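Local coordinates for protein DJ-1 homolog D (Arabidopsis thaliana, PDB 4OGG) that belongs to the DJ-1/PfpI family and carries two copies of its glutaminase-I-like domain in one chain, at residues 13-18 against 45-50; 49-54 against 171-176. All blocks are in the same frame, centred on the assembly; numbering follows the deposited sequence.

How the interactions relate
Both interactions lie in the first DJ-1/PfpI-like half of the chain, and their centres are about 11 Å apart. Strand 44-51 is common to them, with Val49 and His50 in both. In interaction 1 this strand runs parallel to the short strand 13-14, just before helix 15-27. Interaction 2 takes over at the strand's end, where 49-54 meets the loop 171-176, between strand 167-170 and helix 176-186. The two contacts touch through Glu14 and Glu17, which pack on Tyr173. The backbone of His50 is thus held twice along one edge of the strand: its N in interaction 1, its O in interaction 2.

Interaction 1: 13-18 against 45-50; sequences MEDYEV and CPTAVH
The side chains of Glu14 and His50 lie alongside each other and point opposite ways, with Glu14 CG 3.9 Å from His50 CB. The carboxylate and imidazole planes are 62° apart. The Glu14 chain bends at chi2 (-74°), which turns its carboxylate onward along the neighbouring strand, past Ala48 to His50 N. There OE1 accepts a nearly straight bond from His50 N at 2.8 Å, on its anti side. The same OE1 is also bonded to His257 NE2. The other oxygen, OE2, serves the helix: Tyr16 N donates to it at 2.8 Å on its syn side, and Glu17 N adds a weak bond. One buried carboxylate therefore caps helix 15-27 and holds the neighbouring strand, and these bonds grip both of its oxygens.

Two backbone bonds set the parallel register beside it. Ala48 N donates to Met13 O, and Asp15 N donates to Ala48 O. The Asp15 side chain comes across Thr47, its CG 3.1 Å from Thr47 OG1. The angles are too poor for a hydrogen bond between them. Their polar ends turn to other partners: Asp15 to Tyr209 and His64 ND1, Thr47 to the carbonyl of His64. The extended chain of Met13, on the Thr47 face of the sheet, brings CE to 4.0 Å from Cys45 CB.

His50 holds its ring between Glu60 OE1 and OZ2 of the modified residue at position 118. The arrangement is a short parallel strand pair leading into an N-capped helix, set beside the modified-cysteine site of a DJ-1/PfpI domain.

Interaction 2: 49-54 against 171-176; sequences VHDFCG and ATYEGH
Tyr173 has its CG between the backbone N and the carbonyl carbon (chi1 49°), and this directs the ring out of the 171-176 turn toward strand 44-51. Phe52 has its CG beside its own backbone N (chi1 -54°), and its ring comes from the opposite direction. The phenol OH of Tyr173 ends at the carbonyl of His50. It donates to His50 O at 2.7 Å, in the carbonyl plane. The oxygen also lies at the edge of the Tyr173 ring, 3.2 Å from CE2.

Phe52 meets the same end of the tyrosine. Its CE2 is 3.7 Å from Tyr173 CZ. The two rings are oblique, with planes at 45° and centroids 5.7 Å apart. On the Thr172 side, the CG2 methyl lies 4.3 Å from Phe52 CZ. Thr172 OG1 accepts from Glu174 N, which forms an ST turn spanning Tyr173. The same OG1 is bonded to Pro158 O.

Asp51 is linked to the phenol through one water. This water donates to Tyr173 OH at 2.8 Å and to Asp51 OD2 at 3.2 Å. The other carboxylate oxygen, OD1, accepts from Thr258 N. Outside the two segments, the rings of Tyr16 and Tyr173 pack edge-to-face, and the ring of His257 stands nearly perpendicular to that of Tyr173.

The phenol oxygen therefore gives its proton to a main-chain carbonyl and receives one from water. These two bonds fix where the ring ends and tie the 171-176 turn to the end of strand 44-51. The carbonyl so held belongs to His50, a residue beside the modified-cysteine site, which is consistent with a second-shell position for Tyr173.

Interaction 1: 13-18 against 45-50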
loop_
_atom_site.group_PDB
_atom_site.type_symbol
_atom_site.label_atom_id
_atom_site.label_comp_id
_atom_site.label_asym_id
_atom_site.label_seq_id
_atom_site.Cartn_x
_atom_site.Cartn_y
_atom_site.Cartn_z
ATOM N N MET C 13 -16.704 4.505 -5.573
ATOM C CA MET C 13 -17.022 5.231 -6.795
ATOM C C MET C 13 -15.658 5.847 -7.128
ATOM O O MET C 13 -14.813 5.987 -6.240
ATOM C CB MET C 13 -18.058 6.324 -6.510
ATOM C CG MET C 13 -17.636 7.332 -5.458
ATOM S SD MET C 13 -18.982 8.452 -5.005
ATOM C CE MET C 13 -18.479 8.922 -3.376
ATOM N N GLU C 14 -15.419 6.207 -8.385
ATOM C CA GLU C 14 -14.121 6.776 -8.752
ATOM C C GLU C 14 -13.975 8.170 -8.142
ATOM O O GLU C 14 -14.826 9.037 -8.343
ATOM C CB GLU C 14 -13.980 6.817 -10.277
ATOM C CG GLU C 14 -12.573 6.478 -10.779
ATOM C CD GLU C 14 -11.562 7.591 -10.561
ATOM O OE1 GLU C 14 -10.349 7.301 -10.586
ATOM O OE2 GLU C 14 -11.967 8.758 -10.387
ATOM N N ASP C 15 -12.888 8.373 -7.400
ATOM C CA ASP C 15 -12.631 9.633 -6.703
ATOM C C ASP C 15 -12.768 10.903 -7.548
ATOM O O ASP C 15 -13.427 11.854 -7.134
ATOM C CB ASP C 15 -11.245 9.586 -6.037
ATOM C CG ASP C 15 -11.147 10.494 -4.818
ATOM O OD1 ASP C 15 -12.188 11.038 -4.387
ATOM O OD2 ASP C 15 -10.033 10.660 -4.279
ATOM N N TYR C 16 -12.145 10.939 -8.721
ATOM C CA TYR C 16 -12.261 12.125 -9.568
ATOM C C TYR C 16 -13.691 12.319 -10.061
ATOM O O TYR C 16 -14.196 13.442 -10.122
ATOM C CB TYR C 16 -11.372 12.016 -10.812
ATOM C CG TYR C 16 -9.905 12.346 -10.632
ATOM C CD1 TYR C 16 -9.451 13.094 -9.547
ATOM C CD2 TYR C 16 -8.976 11.968 -11.604
ATOM C CE1 TYR C 16 -8.107 13.461 -9.436
ATOM C CE2 TYR C 16 -7.642 12.332 -11.507
ATOM C CZ TYR C 16 -7.214 13.076 -10.427
ATOM O OH TYR C 16 -5.891 13.442 -10.349
ATOM N N GLU C 17 -14.335 11.215 -10.418
ATOM C CA GLU C 17 -15.678 11.260 -10.971
ATOM C C GLU C 17 -16.770 11.763 -10.038
ATOM O O GLU C 17 -17.864 12.105 -10.488
ATOM C CB GLU C 17 -16.003 9.895 -11.571
ATOM C CG GLU C 17 -15.237 9.694 -12.872
ATOM C CD GLU C 17 -15.049 8.245 -13.264
ATOM O OE1 GLU C 17 -15.991 7.449 -13.103
ATOM O OE2 GLU C 17 -13.951 7.910 -13.754
ATOM N N VAL C 18 -16.483 11.822 -8.744
ATOM C CA VAL C 18 -17.468 12.375 -7.825
ATOM C C VAL C 18 -17.033 13.785 -7.426
ATOM O O VAL C 18 -17.833 14.727 -7.453
ATOM C CB VAL C 18 -17.652 11.508 -6.540
ATOM C CG1 VAL C 18 -16.318 11.281 -5.843
ATOM C CG2 VAL C 18 -18.639 12.206 -5.587
ATOM N N CYS C 45 -17.900 7.656 2.275
ATOM C CA CYS C 45 -17.793 6.570 1.308
ATOM C C CYS C 45 -16.345 6.455 0.869
ATOM O O CYS C 45 -15.712 7.463 0.556
ATOM C CB CYS C 45 -18.593 6.866 0.039
ATOM S SG CYS C 45 -20.366 6.773 0.150
ATOM N N PRO C 46 -15.791 5.236 0.858
ATOM C CA PRO C 46 -14.403 5.147 0.408
ATOM C C PRO C 46 -14.468 5.369 -1.101
ATOM O O PRO C 46 -15.514 5.141 -1.713
ATOM C CB PRO C 46 -14.019 3.709 0.757
ATOM C CG PRO C 46 -15.321 2.971 0.629
ATOM C CD PRO C 46 -16.297 3.923 1.296
ATOM N N THR C 47 -13.379 5.829 -1.705
ATOM C CA THR C 47 -13.377 6.026 -3.150
ATOM C C THR C 47 -12.235 5.231 -3.761
ATOM O O THR C 47 -11.323 4.801 -3.057
ATOM C CB THR C 47 -13.194 7.511 -3.541
ATOM O OG1 THR C 47 -11.909 7.964 -3.107
ATOM C CG2 THR C 47 -14.273 8.375 -2.892
ATOM N N ALA C 48 -12.294 5.036 -5.073
ATOM C CA ALA C 48 -11.254 4.303 -5.781
ATOM C C ALA C 48 -10.497 5.232 -6.714
ATOM O O ALA C 48 -11.077 6.147 -7.304
ATOM C CB ALA C 48 -11.872 3.166 -6.586
ATOM N N VAL C 49 -9.195 5.003 -6.822
ATOM C CA VAL C 49 -8.350 5.766 -7.731
ATOM C C VAL C 49 -8.107 4.798 -8.880
ATOM O O VAL C 49 -7.477 3.759 -8.690
ATOM C CB VAL C 49 -6.984 6.130 -7.093
ATOM C CG1 VAL C 49 -6.051 6.711 -8.161
ATOM C CG2 VAL C 49 -7.175 7.135 -5.968
ATOM N N HIS C 50 -8.644 5.111 -10.053
ATOM C CA HIS C 50 -8.456 4.260 -11.221
ATOM C C HIS C 50 -7.521 4.978 -12.170
ATOM O O HIS C 50 -7.899 5.942 -12.838
ATOM C CB HIS C 50 -9.799 3.953 -11.883
ATOM C CG HIS C 50 -10.611 2.944 -11.130
ATOM N ND1 HIS C 50 -11.876 2.557 -11.519
ATOM C CD2 HIS C 50 -10.317 2.215 -10.027
ATOM C CE1 HIS C 50 -12.324 1.630 -10.690
ATOM N NE2 HIS C 50 -11.398 1.404 -9.775
#

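Interaction 2: 49-54 against 171-176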
loop_
_atom_site.group_PDB
_atom_site.type_symbol
_atom_site.label_atom_id
_atom_site.label_comp_id
_atom_site.label_asym_id
_atom_site.label_seq_id
_atom_site.Cartn_x
_atom_site.Cartn_y
_atom_site.Cartn_z
ATOM N N VAL C 49 -9.195 5.003 -6.822
ATOM C CA VAL C 49 -8.350 5.766 -7.731
ATOM C C VAL C 49 -8.107 4.798 -8.880
ATOM O O VAL C 49 -7.477 3.759 -8.690
ATOM C CB VAL C 49 -6.984 6.130 -7.093
ATOM C CG1 VAL C 49 -6.051 6.711 -8.161
ATOM C CG2 VAL C 49 -7.175 7.135 -5.968
ATOM N N HIS C 50 -8.644 5.111 -10.053
ATOM C CA HIS C 50 -8.456 4.260 -11.221
ATOM C C HIS C 50 -7.521 4.978 -12.170
ATOM O O HIS C 50 -7.899 5.942 -12.838
ATOM C CB HIS C 50 -9.799 3.953 -11.883
ATOM C CG HIS C 50 -10.611 2.944 -11.130
ATOM N ND1 HIS C 50 -11.876 2.557 -11.519
ATOM C CD2 HIS C 50 -10.317 2.215 -10.027
ATOM C CE1 HIS C 50 -12.324 1.630 -10.690
ATOM N NE2 HIS C 50 -11.398 1.404 -9.775
ATOM N N ASP C 51 -6.283 4.498 -12.203
ATOM C CA ASP C 51 -5.245 5.095 -13.019
ATOM C C ASP C 51 -4.895 4.219 -14.213
ATOM O O ASP C 51 -4.921 2.991 -14.127
ATOM C CB ASP C 51 -4.000 5.319 -12.160
ATOM C CG ASP C 51 -3.247 6.574 -12.538
ATOM O OD1 ASP C 51 -2.158 6.802 -11.972
ATOM O OD2 ASP C 51 -3.746 7.332 -13.392
ATOM N N PHE C 52 -4.560 4.866 -15.322
ATOM C CA PHE C 52 -4.197 4.172 -16.549
ATOM C C PHE C 52 -2.683 4.222 -16.715
ATOM O O PHE C 52 -2.150 4.985 -17.523
ATOM C CB PHE C 52 -4.896 4.840 -17.730
ATOM C CG PHE C 52 -6.381 4.959 -17.551
ATOM C CD1 PHE C 52 -7.197 3.834 -17.639
ATOM C CD2 PHE C 52 -6.960 6.186 -17.243
ATOM C CE1 PHE C 52 -8.571 3.930 -17.422
ATOM C CE2 PHE C 52 -8.333 6.293 -17.021
ATOM C CZ PHE C 52 -9.140 5.162 -17.111
ATOM N N CYS C 53 -1.996 3.396 -15.935
ATOM C CA CYS C 53 -0.543 3.339 -15.956
ATOM C C CYS C 53 0.006 2.697 -17.226
ATOM O O CYS C 53 0.439 3.398 -18.143
ATOM C CB CYS C 53 -0.056 2.586 -14.719
ATOM S SG CYS C 53 -0.745 3.260 -13.180
ATOM N N GLY C 54 -0.008 1.368 -17.281
ATOM C CA GLY C 54 0.500 0.690 -18.458
ATOM C C GLY C 54 0.048 -0.750 -18.605
ATOM O O GLY C 54 0.599 -1.496 -19.414
ATOM N N ALA C 171 -16.981 8.522 -21.227
ATOM C CA ALA C 171 -16.282 7.253 -21.046
ATOM C C ALA C 171 -15.322 7.194 -19.858
ATOM O O ALA C 171 -15.219 6.160 -19.197
ATOM C CB ALA C 171 -15.534 6.907 -22.322
ATOM N N THR C 172 -14.614 8.292 -19.600
ATOM C CA THR C 172 -13.648 8.358 -18.499
ATOM C C THR C 172 -13.560 9.783 -17.965
ATOM O O THR C 172 -14.112 10.707 -18.564
ATOM C CB THR C 172 -12.223 7.970 -18.962
ATOM O OG1 THR C 172 -11.698 9.008 -19.804
ATOM C CG2 THR C 172 -12.241 6.662 -19.741
ATOM N N TYR C 173 -12.854 9.965 -16.849
ATOM C CA TYR C 173 -12.713 11.296 -16.280
ATOM C C TYR C 173 -11.966 12.253 -17.207
ATOM O O TYR C 173 -11.951 13.459 -16.980
ATOM C CB TYR C 173 -12.052 11.241 -14.892
ATOM C CG TYR C 173 -10.786 10.418 -14.775
ATOM C CD1 TYR C 173 -9.607 10.804 -15.418
ATOM C CD2 TYR C 173 -10.761 9.268 -13.986
ATOM C CE1 TYR C 173 -8.430 10.057 -15.272
ATOM C CE2 TYR C 173 -9.594 8.517 -13.834
ATOM C CZ TYR C 173 -8.437 8.913 -14.477
ATOM O OH TYR C 173 -7.291 8.157 -14.335
ATOM N N GLU C 174 -11.355 11.722 -18.261
ATOM C CA GLU C 174 -10.658 12.585 -19.203
ATOM C C GLU C 174 -11.656 13.393 -20.028
ATOM O O GLU C 174 -11.285 14.359 -20.699
ATOM C CB GLU C 174 -9.748 11.761 -20.117
ATOM C CG GLU C 174 -8.466 11.338 -19.425
ATOM C CD GLU C 174 -7.770 12.519 -18.760
ATOM O OE1 GLU C 174 -7.446 13.499 -19.466
ATOM O OE2 GLU C 174 -7.553 12.473 -17.530
ATOM N N GLY C 175 -12.923 12.995 -19.972
ATOM C CA GLY C 175 -13.953 13.709 -20.706
ATOM C C GLY C 175 -14.711 14.685 -19.816
ATOM O O GLY C 175 -15.695 15.287 -20.248
ATOM N N HIS C 176 -14.255 14.854 -18.575
ATOM C CA HIS C 176 -14.923 15.760 -17.643
ATOM C C HIS C 176 -15.232 17.157 -18.188
ATOM O O HIS C 176 -16.326 17.673 -17.973
ATOM C CB HIS C 176 -14.119 15.930 -16.347
ATOM C CG HIS C 176 -14.345 14.851 -15.330
ATOM N ND1 HIS C 176 -15.525 14.144 -15.233
ATOM C CD2 HIS C 176 -13.562 14.411 -14.317
ATOM C CE1 HIS C 176 -15.458 13.316 -14.205
ATOM N NE2 HIS C 176 -14.277 13.459 -13.632
HETATM O O HOH W 1 -5.054 9.837 -14.826
#